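Local coordinates for protein xylan esterase, putative, AXE2C (Cellvibrio japonicus, PDB 2WAA) that removes acetyl groups from acetylated xylan and glucomannan, as a family 2 carbohydrate esterase that helps degrade plant cell walls, at residues Ile135-Asp140 and Val179-Trp184. Numbering follows the deposited sequence.
Sequences ILVLGD and VQLVCW
Val182 fits its branched end between Leu136 and Leu138. Its CG2 meets Leu136 CD1 at 3.6 Å, and the two side chains cross at a slant. On the other flank Leu138 lies beside Val182, pointing the same way, with its CD2 3.7 Å from Val182 CB. Leu136 has CG anti to its backbone N (chi1 168°), and from there chi2 turns CD1 to the partner strand. This also brings CD1 near Gln180 CB. On the opposite face the roles are exchanged: Val137 sits in the notch between Val179 and Leu181. Its CG2 is 3.8 Å from Val179 CG2, and its CB is 4.0 Å from Leu181 CD2. With CG1 anti to the backbone N (chi1 -172°), CG2 is left beside that N and points back along the strand, to Val179. The two strands run parallel, joined through helix 167-174 in a beta-alpha-beta crossover of the SGNH (GDSL-like) hydrolase domain. That helix packs on Ile135, Val137 and Val179. Helix 245-262 packs on Leu138. In the middle the backbone bonds are nearly straight: Val137 N to Gln180 O and Val182 N to Val137 O. Further on, at Gly139, they bend. Gly139 N lies 28° out of the carbonyl plane of Val182, at 3.2 Å from its O. Gly139 brings no side chain to the face where Cys183 sits. Cys183 CB comes close to Gly139 O (3.2 Å), and its SG is in a disulfide with Cys144. Just beyond, Asp140 leads into Ser141, the inferred nucleophile, and Asp140 OD1 accepts a hydrogen bond from Val142 N.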
loop_
_atom_site.group_PDB
_atom_site.type_symbol
_atom_site.label_atom_id
_atom_site.label_comp_id
_atom_site.label_asym_id
_atom_site.label_seq_id
_atom_site.Cartn_x
_atom_site.Cartn_y
_atom_site.Cartn_z
ATOM N N ILE A 135 7.520 2.255 -7.645
ATOM C CA ILE A 135 7.959 2.549 -6.296
ATOM C C ILE A 135 7.389 1.457 -5.361
ATOM O O ILE A 135 6.281 0.971 -5.558
ATOM C CB ILE A 135 7.400 3.886 -5.867
ATOM C CG1 ILE A 135 7.953 5.015 -6.766
ATOM C CG2 ILE A 135 7.719 4.187 -4.391
ATOM C CD1 ILE A 135 7.113 6.288 -6.647
ATOM N N LEU A 136 8.160 1.141 -4.338
ATOM C CA LEU A 136 7.755 0.283 -3.232
ATOM C C LEU A 136 7.903 1.150 -1.965
ATOM O O LEU A 136 8.979 1.647 -1.701
ATOM C CB LEU A 136 8.721 -0.913 -3.144
ATOM C CG LEU A 136 8.567 -1.736 -1.839
ATOM C CD1 LEU A 136 7.171 -2.363 -1.692
ATOM C CD2 LEU A 136 9.629 -2.852 -1.916
ATOM N N VAL A 137 6.855 1.252 -1.150
ATOM C CA VAL A 137 6.932 1.994 0.120
ATOM C C VAL A 137 6.749 0.976 1.258
ATOM O O VAL A 137 5.747 0.262 1.300
ATOM C CB VAL A 137 5.844 3.046 0.241
ATOM C CG1 VAL A 137 6.079 3.942 1.489
ATOM C CG2 VAL A 137 5.801 3.939 -1.028
ATOM N N LEU A 138 7.700 0.966 2.181
ATOM C CA LEU A 138 7.689 0.011 3.321
ATOM C C LEU A 138 7.428 0.815 4.600
ATOM O O LEU A 138 8.037 1.882 4.819
ATOM C CB LEU A 138 9.056 -0.653 3.480
ATOM C CG LEU A 138 9.568 -1.367 2.232
ATOM C CD1 LEU A 138 11.008 -1.884 2.383
ATOM C CD2 LEU A 138 8.630 -2.480 1.844
ATOM N N GLY A 139 6.562 0.326 5.468
ATOM C CA GLY A 139 6.354 1.095 6.676
ATOM C C GLY A 139 5.283 0.541 7.606
ATOM O O GLY A 139 4.975 -0.647 7.609
ATOM N N ASP A 140 4.729 1.446 8.386
ATOM C CA ASP A 140 3.741 1.103 9.390
ATOM C C ASP A 140 2.385 1.728 9.027
ATOM O O ASP A 140 2.115 1.950 7.858
ATOM C CB ASP A 140 4.273 1.557 10.764
ATOM C CG ASP A 140 4.658 3.056 10.801
ATOM O OD1 ASP A 140 4.015 3.930 10.136
ATOM O OD2 ASP A 140 5.650 3.375 11.511
ATOM N N VAL A 179 2.872 2.012 -7.571
ATOM C CA VAL A 179 3.318 1.879 -6.203
ATOM C C VAL A 179 2.791 0.585 -5.609
ATOM O O VAL A 179 1.642 0.183 -5.869
ATOM C CB VAL A 179 2.842 3.099 -5.357
ATOM C CG1 VAL A 179 1.271 3.141 -5.294
ATOM C CG2 VAL A 179 3.465 3.078 -3.963
ATOM N N GLN A 180 3.621 -0.092 -4.829
ATOM C CA GLN A 180 3.103 -1.086 -3.854
ATOM C C GLN A 180 3.344 -0.545 -2.448
ATOM O O GLN A 180 4.412 0.032 -2.164
ATOM C CB GLN A 180 3.836 -2.407 -3.973
ATOM C CG GLN A 180 3.604 -3.108 -5.299
ATOM C CD GLN A 180 3.973 -4.578 -5.180
ATOM O OE1 GLN A 180 4.733 -4.995 -4.270
ATOM N NE2 GLN A 180 3.436 -5.373 -6.088
ATOM N N LEU A 181 2.342 -0.708 -1.592
ATOM C CA LEU A 181 2.479 -0.391 -0.169
ATOM C C LEU A 181 2.676 -1.732 0.581
ATOM O O LEU A 181 1.856 -2.680 0.413
ATOM C CB LEU A 181 1.209 0.301 0.327
ATOM C CG LEU A 181 0.783 1.540 -0.454
ATOM C CD1 LEU A 181 -0.488 2.145 0.183
ATOM C CD2 LEU A 181 1.916 2.636 -0.559
ATOM N N VAL A 182 3.764 -1.857 1.348
ATOM C CA VAL A 182 4.027 -3.103 2.100
ATOM C C VAL A 182 4.261 -2.602 3.517
ATOM O O VAL A 182 5.351 -2.155 3.856
ATOM C CB VAL A 182 5.231 -3.887 1.512
ATOM C CG1 VAL A 182 5.673 -5.055 2.448
ATOM C CG2 VAL A 182 4.834 -4.460 0.142
ATOM N N CYS A 183 3.199 -2.626 4.312
ATOM C CA CYS A 183 3.171 -1.907 5.587
ATOM C C CYS A 183 2.223 -2.676 6.499
ATOM O O CYS A 183 1.342 -3.415 6.026
ATOM C CB CYS A 183 2.709 -0.468 5.384
ATOM S SG CYS A 183 1.184 -0.386 4.343
ATOM N N TRP A 184 2.384 -2.490 7.803
ATOM C CA TRP A 184 1.511 -3.170 8.769
ATOM C C TRP A 184 1.392 -2.281 9.992
ATOM O O TRP A 184 2.416 -1.967 10.651
ATOM C CB TRP A 184 2.124 -4.528 9.153
ATOM C CG TRP A 184 1.110 -5.497 9.722
ATOM C CD1 TRP A 184 0.404 -5.345 10.865
ATOM C CD2 TRP A 184 0.737 -6.763 9.179
ATOM N NE1 TRP A 184 -0.407 -6.433 11.087
ATOM C CE2 TRP A 184 -0.228 -7.313 10.041
ATOM C CE3 TRP A 184 1.097 -7.466 8.024
ATOM C CZ2 TRP A 184 -0.816 -8.552 9.809
ATOM C CZ3 TRP A 184 0.494 -8.696 7.780
ATOM C CH2 TRP A 184 -0.455 -9.225 8.673
#